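Long-range contact in ABC transporter binding protein AcbH (Actinoplanes, PDB 3OO8), which is the extracellular solute receptor of a bacterial ABC transporter and binds galactose exclusively as the beta-D-galactopyranose: residues K185-L197 / F370-I384. The protein carries 2 engineered substitutions. Sequence-based numbering, arbitrary orientation.
Engineered in segment 370-384: E372 (natural residue Asp).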
ATOM      1  N   LYS A 185      10.710 -13.977   7.212  1.00 17.75           N
ATOM      2  CA  LYS A 185      10.201 -14.652   8.395  1.00 18.91           C
ATOM      3  C   LYS A 185       8.819 -14.122   8.797  1.00 19.99           C
ATOM      4  O   LYS A 185       7.989 -14.870   9.312  1.00 19.31           O
ATOM      5  CB  LYS A 185      11.205 -14.518   9.543  1.00 19.57           C
ATOM      6  CG  LYS A 185      10.830 -15.365  10.775  1.00 24.11           C
ATOM      7  CD  LYS A 185      12.000 -15.404  11.762  1.00 28.45           C
ATOM      8  CE  LYS A 185      11.826 -16.526  12.787  1.00 36.44           C
ATOM      9  NZ  LYS A 185      10.707 -16.224  13.716  1.00 37.24           N
ATOM     10  N   ASP A 186       8.578 -12.829   8.556  1.00 17.65           N
ATOM     11  CA  ASP A 186       7.323 -12.160   8.882  1.00 17.07           C
ATOM     12  C   ASP A 186       6.158 -12.499   7.951  1.00 15.11           C
ATOM     13  O   ASP A 186       5.012 -12.170   8.238  1.00 15.93           O
ATOM     14  CB  ASP A 186       7.536 -10.640   8.916  1.00 17.29           C
ATOM     15  CG  ASP A 186       8.601 -10.219   9.928  1.00 20.20           C
ATOM     16  OD1 ASP A 186       8.439 -10.521  11.126  1.00 24.23           O
ATOM     17  OD2 ASP A 186       9.582  -9.587   9.510  1.00 15.78           O
ATOM     18  N   GLY A 187       6.474 -13.168   6.845  1.00 14.90           N
ATOM     19  CA  GLY A 187       5.466 -13.747   5.952  1.00 14.48           C
ATOM     20  C   GLY A 187       4.965 -12.756   4.926  1.00 13.64           C
ATOM     21  O   GLY A 187       4.972 -13.033   3.717  1.00 12.75           O
ATOM     22  N   TRP A 188       4.587 -11.581   5.390  1.00 14.08           N
ATOM     23  CA  TRP A 188       4.025 -10.589   4.467  1.00 14.50           C
ATOM     24  C   TRP A 188       5.060  -9.835   3.584  1.00 14.05           C
ATOM     25  O   TRP A 188       4.713  -9.457   2.469  1.00 14.69           O
ATOM     26  CB  TRP A 188       3.106  -9.589   5.190  1.00 14.31           C
ATOM     27  CG  TRP A 188       3.827  -8.877   6.302  1.00 12.46           C
ATOM     28  CD1 TRP A 188       3.854  -9.228   7.635  1.00 18.52           C
ATOM     29  CD2 TRP A 188       4.632  -7.696   6.182  1.00 11.29           C
ATOM     30  NE1 TRP A 188       4.654  -8.360   8.340  1.00 16.32           N
ATOM     31  CE2 TRP A 188       5.130  -7.397   7.479  1.00 14.66           C
ATOM     32  CE3 TRP A 188       4.997  -6.870   5.100  1.00 15.51           C
ATOM     33  CZ2 TRP A 188       5.957  -6.301   7.724  1.00 15.83           C
ATOM     34  CZ3 TRP A 188       5.829  -5.764   5.354  1.00 14.84           C
ATOM     35  CH2 TRP A 188       6.310  -5.509   6.661  1.00 17.58           C
ATOM     36  N   PRO A 189       6.321  -9.633   4.032  1.00 13.09           N
ATOM     37  CA  PRO A 189       7.208  -8.834   3.166  1.00 12.57           C
ATOM     38  C   PRO A 189       7.344  -9.323   1.712  1.00 11.66           C
ATOM     39  O   PRO A 189       7.295  -8.497   0.785  1.00 10.19           O
ATOM     40  CB  PRO A 189       8.578  -8.906   3.890  1.00 13.10           C
ATOM     41  CG  PRO A 189       8.180  -9.041   5.346  1.00 13.65           C
ATOM     42  CD  PRO A 189       6.998 -10.002   5.296  1.00 14.35           C
ATOM     43  N   ALA A 190       7.456 -10.636   1.496  1.00 11.24           N
ATOM     44  CA  ALA A 190       7.665 -11.171   0.142  1.00  9.93           C
ATOM     45  C   ALA A 190       6.459 -11.005  -0.767  1.00  9.60           C
ATOM     46  O   ALA A 190       6.594 -11.114  -1.990  1.00 10.04           O
ATOM     47  CB  ALA A 190       8.092 -12.674   0.207  1.00 13.21           C
ATOM     48  N   LEU A 191       5.291 -10.816  -0.171  1.00  9.91           N
ATOM     49  CA  LEU A 191       4.102 -10.577  -1.000  1.00  8.39           C
ATOM     50  C   LEU A 191       4.328  -9.345  -1.875  1.00 11.49           C
ATOM     51  O   LEU A 191       3.810  -9.277  -2.991  1.00 10.82           O
ATOM     52  CB  LEU A 191       2.865 -10.366  -0.140  1.00 10.58           C
ATOM     53  CG  LEU A 191       2.491 -11.494   0.844  1.00 12.70           C
ATOM     54  CD1 LEU A 191       1.135 -11.168   1.473  1.00 16.27           C
ATOM     55  CD2 LEU A 191       2.455 -12.813   0.047  1.00 16.13           C
ATOM     56  N   GLY A 192       5.090  -8.373  -1.373  1.00 10.59           N
ATOM     57  CA  GLY A 192       5.370  -7.148  -2.147  1.00  7.97           C
ATOM     58  C   GLY A 192       6.157  -7.431  -3.414  1.00 10.25           C
ATOM     59  O   GLY A 192       6.040  -6.713  -4.398  1.00  8.87           O
ATOM     60  N   THR A 193       7.057  -8.411  -3.362  1.00  9.69           N
ATOM     61  CA  THR A 193       7.813  -8.778  -4.553  1.00  8.25           C
ATOM     62  C   THR A 193       6.883  -9.449  -5.585  1.00  9.24           C
ATOM     63  O   THR A 193       6.980  -9.173  -6.791  1.00 10.56           O
ATOM     64  CB  THR A 193       9.027  -9.654  -4.203  1.00 10.46           C
ATOM     65  OG1 THR A 193       9.985  -8.822  -3.535  1.00 12.09           O
ATOM     66  CG2 THR A 193       9.643 -10.206  -5.470  1.00 10.61           C
ATOM     67  N   PHE A 194       5.994 -10.322  -5.119  1.00  9.41           N
ATOM     68  CA  PHE A 194       5.018 -10.914  -6.031  1.00 10.71           C
ATOM     69  C   PHE A 194       4.218  -9.806  -6.723  1.00 11.20           C
ATOM     70  O   PHE A 194       4.110  -9.771  -7.965  1.00 10.10           O
ATOM     71  CB  PHE A 194       4.035 -11.883  -5.356  1.00 11.14           C
ATOM     72  CG  PHE A 194       3.034 -12.433  -6.333  1.00  9.36           C
ATOM     73  CD1 PHE A 194       3.305 -13.603  -7.053  1.00 12.98           C
ATOM     74  CD2 PHE A 194       1.852 -11.735  -6.606  1.00  9.10           C
ATOM     75  CE1 PHE A 194       2.420 -14.073  -7.986  1.00 14.45           C
ATOM     76  CE2 PHE A 194       0.961 -12.192  -7.577  1.00 13.89           C
ATOM     77  CZ  PHE A 194       1.246 -13.371  -8.253  1.00 11.83           C
ATOM     78  N   ASP A 195       3.698  -8.890  -5.912  1.00 10.07           N
ATOM     79  CA  ASP A 195       2.884  -7.810  -6.452  1.00  8.26           C
ATOM     80  C   ASP A 195       3.596  -6.995  -7.515  1.00  8.69           C
ATOM     81  O   ASP A 195       3.034  -6.699  -8.568  1.00 10.40           O
ATOM     82  CB  ASP A 195       2.462  -6.846  -5.354  1.00  7.35           C
ATOM     83  CG  ASP A 195       1.512  -7.458  -4.348  1.00  7.35           C
ATOM     84  OD1 ASP A 195       0.921  -8.547  -4.548  1.00  8.91           O
ATOM     85  OD2 ASP A 195       1.360  -6.737  -3.301  1.00 10.31           O
ATOM     86  N   ILE A 196       4.821  -6.577  -7.234  1.00  7.77           N
ATOM     87  CA  ILE A 196       5.502  -5.673  -8.164  1.00  8.53           C
ATOM     88  C   ILE A 196       5.901  -6.390  -9.465  1.00  8.28           C
ATOM     89  O   ILE A 196       5.817  -5.790 -10.552  1.00  7.72           O
ATOM     90  CB  ILE A 196       6.686  -4.915  -7.493  1.00  7.26           C
ATOM     91  CG1 ILE A 196       7.081  -3.652  -8.268  1.00  7.78           C
ATOM     92  CG2 ILE A 196       7.928  -5.813  -7.244  1.00 10.03           C
ATOM     93  CD1 ILE A 196       5.935  -2.677  -8.598  1.00  9.93           C
ATOM     94  N   LEU A 197       6.370  -7.638  -9.362  1.00  8.99           N
ATOM     95  CA  LEU A 197       6.664  -8.440 -10.564  1.00  8.55           C
ATOM     96  C   LEU A 197       5.396  -8.577 -11.412  1.00  7.82           C
ATOM     97  O   LEU A 197       5.456  -8.407 -12.632  1.00 10.75           O
ATOM     98  CB  LEU A 197       7.196  -9.810 -10.196  1.00  9.64           C
ATOM     99  CG  LEU A 197       8.584  -9.749  -9.573  1.00  8.68           C
ATOM    100  CD1 LEU A 197       8.947 -11.159  -9.199  1.00 10.34           C
ATOM    101  CD2 LEU A 197       9.627  -9.235 -10.581  1.00 13.12           C
ATOM    102  N   PHE A 370      -1.368  -3.331  -1.878  1.00 10.35           N
ATOM    103  CA  PHE A 370      -0.632  -4.470  -1.257  1.00 10.77           C
ATOM    104  C   PHE A 370      -1.536  -5.694  -1.228  1.00 11.93           C
ATOM    105  O   PHE A 370      -2.742  -5.575  -1.061  1.00 11.41           O
ATOM    106  CB  PHE A 370      -0.062  -4.126   0.128  1.00 12.09           C
ATOM    107  CG  PHE A 370       0.868  -5.185   0.679  1.00 11.61           C
ATOM    108  CD1 PHE A 370       2.144  -5.384   0.145  1.00 10.28           C
ATOM    109  CD2 PHE A 370       0.467  -5.945   1.769  1.00 11.82           C
ATOM    110  CE1 PHE A 370       2.998  -6.360   0.687  1.00 11.97           C
ATOM    111  CE2 PHE A 370       1.322  -6.913   2.303  1.00 13.25           C
ATOM    112  CZ  PHE A 370       2.578  -7.110   1.755  1.00 10.90           C
ATOM    113  N   MET A 371      -0.951  -6.869  -1.419  1.00  9.39           N
ATOM    114  CA  MET A 371      -1.772  -8.081  -1.546  1.00  9.58           C
ATOM    115  C   MET A 371      -2.757  -8.286  -0.403  1.00 10.72           C
ATOM    116  O   MET A 371      -3.896  -8.700  -0.625  1.00 11.07           O
ATOM    117  CB  MET A 371      -0.881  -9.314  -1.717  1.00 11.17           C
ATOM    118  CG  MET A 371      -1.733 -10.547  -2.066  1.00 13.31           C
ATOM    119  SD  MET A 371      -0.760 -12.083  -2.120  1.00 12.90           S
ATOM    120  CE  MET A 371       0.343 -11.757  -3.504  1.00 13.49           C
ATOM    121  N   GLU A 372      -2.345  -7.972   0.817  1.00 10.84           N
ATOM    122  CA  GLU A 372      -3.227  -8.148   1.971  1.00 13.10           C
ATOM    123  C   GLU A 372      -4.532  -7.341   1.941  1.00 11.86           C
ATOM    124  O   GLU A 372      -5.494  -7.690   2.653  1.00 14.14           O
ATOM    125  CB  GLU A 372      -2.466  -7.835   3.244  1.00 15.33           C
ATOM    126  CG  GLU A 372      -1.414  -8.857   3.538  1.00 20.23           C
ATOM    127  CD  GLU A 372      -1.828  -9.834   4.588  1.00 31.75           C
ATOM    128  OE1 GLU A 372      -3.028 -10.235   4.636  1.00 27.74           O
ATOM    129  OE2 GLU A 372      -0.919 -10.175   5.382  1.00 31.55           O
ATOM    130  N   ARG A 373      -4.559  -6.273   1.149  1.00  9.97           N
ATOM    131  CA  ARG A 373      -5.752  -5.441   1.022  1.00 10.25           C
ATOM    132  C   ARG A 373      -6.414  -5.616  -0.325  1.00 13.39           C
ATOM    133  O   ARG A 373      -7.611  -5.336  -0.459  1.00 12.90           O
ATOM    134  CB  ARG A 373      -5.385  -3.961   1.231  1.00 11.21           C
ATOM    135  CG  ARG A 373      -4.939  -3.657   2.641  1.00 11.98           C
ATOM    136  CD  ARG A 373      -4.625  -2.171   2.770  1.00 17.19           C
ATOM    137  NE  ARG A 373      -4.398  -1.787   4.165  1.00 23.92           N
ATOM    138  CZ  ARG A 373      -4.332  -0.518   4.577  1.00 21.43           C
ATOM    139  NH1 ARG A 373      -4.489   0.451   3.701  1.00 12.33           N
ATOM    140  NH2 ARG A 373      -4.147  -0.220   5.861  1.00 21.86           N
ATOM    141  N   ASP A 374      -5.682  -6.102  -1.330  1.00 11.06           N
ATOM    142  CA  ASP A 374      -6.311  -6.250  -2.653  1.00  9.20           C
ATOM    143  C   ASP A 374      -7.063  -7.568  -2.853  1.00 10.05           C
ATOM    144  O   ASP A 374      -7.879  -7.685  -3.775  1.00 11.51           O
ATOM    145  CB  ASP A 374      -5.290  -6.062  -3.792  1.00  8.50           C
ATOM    146  CG  ASP A 374      -5.001  -4.593  -4.079  1.00 12.28           C
ATOM    147  OD1 ASP A 374      -5.985  -3.808  -4.108  1.00 13.04           O
ATOM    148  OD2 ASP A 374      -3.824  -4.288  -4.351  1.00 12.27           O
ATOM    149  N   THR A 375      -6.750  -8.559  -2.034  1.00 11.24           N
ATOM    150  CA  THR A 375      -7.475  -9.833  -2.077  1.00 13.86           C
ATOM    151  C   THR A 375      -8.094 -10.055  -0.705  1.00 16.91           C
ATOM    152  O   THR A 375      -7.959  -9.215   0.202  1.00 15.98           O
ATOM    153  CB  THR A 375      -6.565 -11.028  -2.508  1.00 13.36           C
ATOM    154  OG1 THR A 375      -7.391 -12.168  -2.806  1.00 15.21           O
ATOM    155  CG2 THR A 375      -5.546 -11.396  -1.429  1.00 15.05           C
ATOM    156  N   VAL A 376      -8.813 -11.159  -0.533  1.00 18.74           N
ATOM    157  CA  VAL A 376      -9.315 -11.428   0.809  1.00 18.87           C
ATOM    158  C   VAL A 376      -8.238 -11.962   1.737  1.00 18.81           C
ATOM    159  O   VAL A 376      -7.272 -12.599   1.304  1.00 16.70           O
ATOM    160  CB  VAL A 376     -10.548 -12.343   0.831  1.00 23.03           C
ATOM    161  CG1 VAL A 376     -11.567 -11.902  -0.216  1.00 25.28           C
ATOM    162  CG2 VAL A 376     -10.141 -13.766   0.598  1.00 21.04           C
ATOM    163  N   PRO A 377      -8.380 -11.702   3.040  1.00 17.77           N
ATOM    164  CA  PRO A 377      -7.338 -12.120   3.958  1.00 19.55           C
ATOM    165  C   PRO A 377      -6.918 -13.584   3.873  1.00 18.34           C
ATOM    166  O   PRO A 377      -5.722 -13.885   3.944  1.00 17.62           O
ATOM    167  CB  PRO A 377      -7.933 -11.777   5.322  1.00 19.57           C
ATOM    168  CG  PRO A 377      -8.739 -10.533   5.019  1.00 23.75           C
ATOM    169  CD  PRO A 377      -9.358 -10.792   3.681  1.00 20.71           C
ATOM    170  N   ASP A 378      -7.888 -14.489   3.788  1.00 18.90           N
ATOM    171  CA  ASP A 378      -7.621 -15.917   3.686  1.00 17.04           C
ATOM    172  C   ASP A 378      -6.726 -16.209   2.462  1.00 16.32           C
ATOM    173  O   ASP A 378      -5.856 -17.095   2.529  1.00 15.22           O
ATOM    174  CB  ASP A 378      -8.931 -16.706   3.542  1.00 18.63           C
ATOM    175  CG  ASP A 378      -9.638 -16.967   4.877  1.00 22.07           C
ATOM    176  OD1 ASP A 378      -9.111 -16.642   5.956  1.00 24.13           O
ATOM    177  OD2 ASP A 378     -10.764 -17.498   4.802  1.00 29.46           O
ATOM    178  N   MET A 379      -6.938 -15.482   1.365  1.00 13.23           N
ATOM    179  CA  MET A 379      -6.155 -15.726   0.126  1.00 12.29           C
ATOM    180  C   MET A 379      -4.734 -15.201   0.290  1.00 13.98           C
ATOM    181  O   MET A 379      -3.770 -15.892  -0.011  1.00 12.75           O
ATOM    182  CB  MET A 379      -6.848 -15.122  -1.099  1.00 12.35           C
ATOM    183  CG  MET A 379      -6.230 -15.557  -2.463  1.00 12.40           C
ATOM    184  SD  MET A 379      -6.311 -17.344  -2.773  1.00 14.43           S
ATOM    185  CE  MET A 379      -4.573 -17.835  -2.811  1.00 14.13           C
ATOM    186  N   ALA A 380      -4.588 -13.968   0.776  1.00 14.33           N
ATOM    187  CA  ALA A 380      -3.229 -13.488   1.074  1.00 12.06           C
ATOM    188  C   ALA A 380      -2.476 -14.361   2.061  1.00 13.83           C
ATOM    189  O   ALA A 380      -1.270 -14.588   1.895  1.00 14.13           O
ATOM    190  CB  ALA A 380      -3.285 -12.044   1.573  1.00 15.26           C
ATOM    191  N   ASN A 381      -3.163 -14.830   3.103  1.00 13.06           N
ATOM    192  CA  ASN A 381      -2.478 -15.671   4.103  1.00 13.61           C
ATOM    193  C   ASN A 381      -2.039 -16.998   3.504  1.00 11.21           C
ATOM    194  O   ASN A 381      -0.950 -17.509   3.819  1.00 14.90           O
ATOM    195  CB  ASN A 381      -3.360 -15.917   5.328  1.00 16.85           C
ATOM    196  CG  ASN A 381      -3.497 -14.678   6.182  1.00 21.93           C
ATOM    197  OD1 ASN A 381      -2.615 -13.816   6.186  1.00 28.85           O
ATOM    198  ND2 ASN A 381      -4.620 -14.564   6.889  1.00 27.95           N
ATOM    199  N   ALA A 382      -2.830 -17.518   2.582  1.00 12.82           N
ATOM    200  CA  ALA A 382      -2.489 -18.782   1.934  1.00 13.41           C
ATOM    201  C   ALA A 382      -1.225 -18.565   1.087  1.00 13.41           C
ATOM    202  O   ALA A 382      -0.354 -19.442   0.991  1.00 15.02           O
ATOM    203  CB  ALA A 382      -3.672 -19.250   1.062  1.00 13.46           C
ATOM    204  N   MET A 383      -1.130 -17.395   0.445  1.00 12.41           N
ATOM    205  CA  MET A 383       0.024 -17.111  -0.413  1.00 12.31           C
ATOM    206  C   MET A 383       1.303 -16.936   0.386  1.00 13.67           C
ATOM    207  O   MET A 383       2.378 -17.177  -0.131  1.00 14.25           O
ATOM    208  CB  MET A 383      -0.192 -15.861  -1.290  1.00 11.49           C
ATOM    209  CG  MET A 383      -1.264 -16.031  -2.368  1.00 11.06           C
ATOM    210  SD  MET A 383      -1.034 -17.515  -3.394  1.00 13.98           S
ATOM    211  CE  MET A 383       0.634 -17.283  -4.007  1.00 17.55           C
ATOM    212  N   ILE A 384       1.201 -16.426   1.614  1.00 14.12           N
ATOM    213  CA  ILE A 384       2.403 -16.284   2.448  1.00 14.51           C
ATOM    214  C   ILE A 384       3.225 -17.554   2.513  1.00 17.27           C
ATOM    215  O   ILE A 384       4.432 -17.545   2.259  1.00 16.38           O
ATOM    216  CB  ILE A 384       2.034 -15.779   3.852  1.00 15.56           C
ATOM    217  CG1 ILE A 384       1.626 -14.297   3.760  1.00 14.36           C
ATOM    218  CG2 ILE A 384       3.205 -15.953   4.814  1.00 14.77           C
ATOM    219  CD1 ILE A 384       1.122 -13.678   5.072  1.00 17.58           C
TER
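L191 carries the apolar part of the contact, its side chain sitting as a knob in a hole formed by M371, E372, A380 and I384. Both methyl groups meet I384 and M371: CD1 lies nearer CG1 of I384 (3.9 Å) and also touches CG of the engineered E372, while CD2 lies nearer SD of M371 (3.9 Å). M371 leaves the backbone extended, CG anti to its N, and then bends at chi3 (-65°), which brings CE to 3.4 Å from CD2 of F194. At the other end, CG2 of I384 packs 3.4 Å from CA of G187, where the lack of a side chain permits the close approach.

Aromatic packing centres on F370. Its ring points CZ in plane at the carbonyl O of W188, 3.3 Å away, and the same CZ reaches the edge of the indole at CE3 (4.1 Å) and CB of L191.

The polar link is slight: N of M371 gives a weak hydrogen bond to OD2 of D195 (3.0 Å, 128° at the hydrogen), close to the N-terminal end of helix 371-374.

The contact borders the galactose site, to which E372 (natively Asp) and R373 belong; F370 stacks on W142, another sugar-binding residue. Helices 191-197 and 377-384 run nearly perpendicular (103°), with helix 204-212 touching F194 and M371, and helix 396-413 packing on M383.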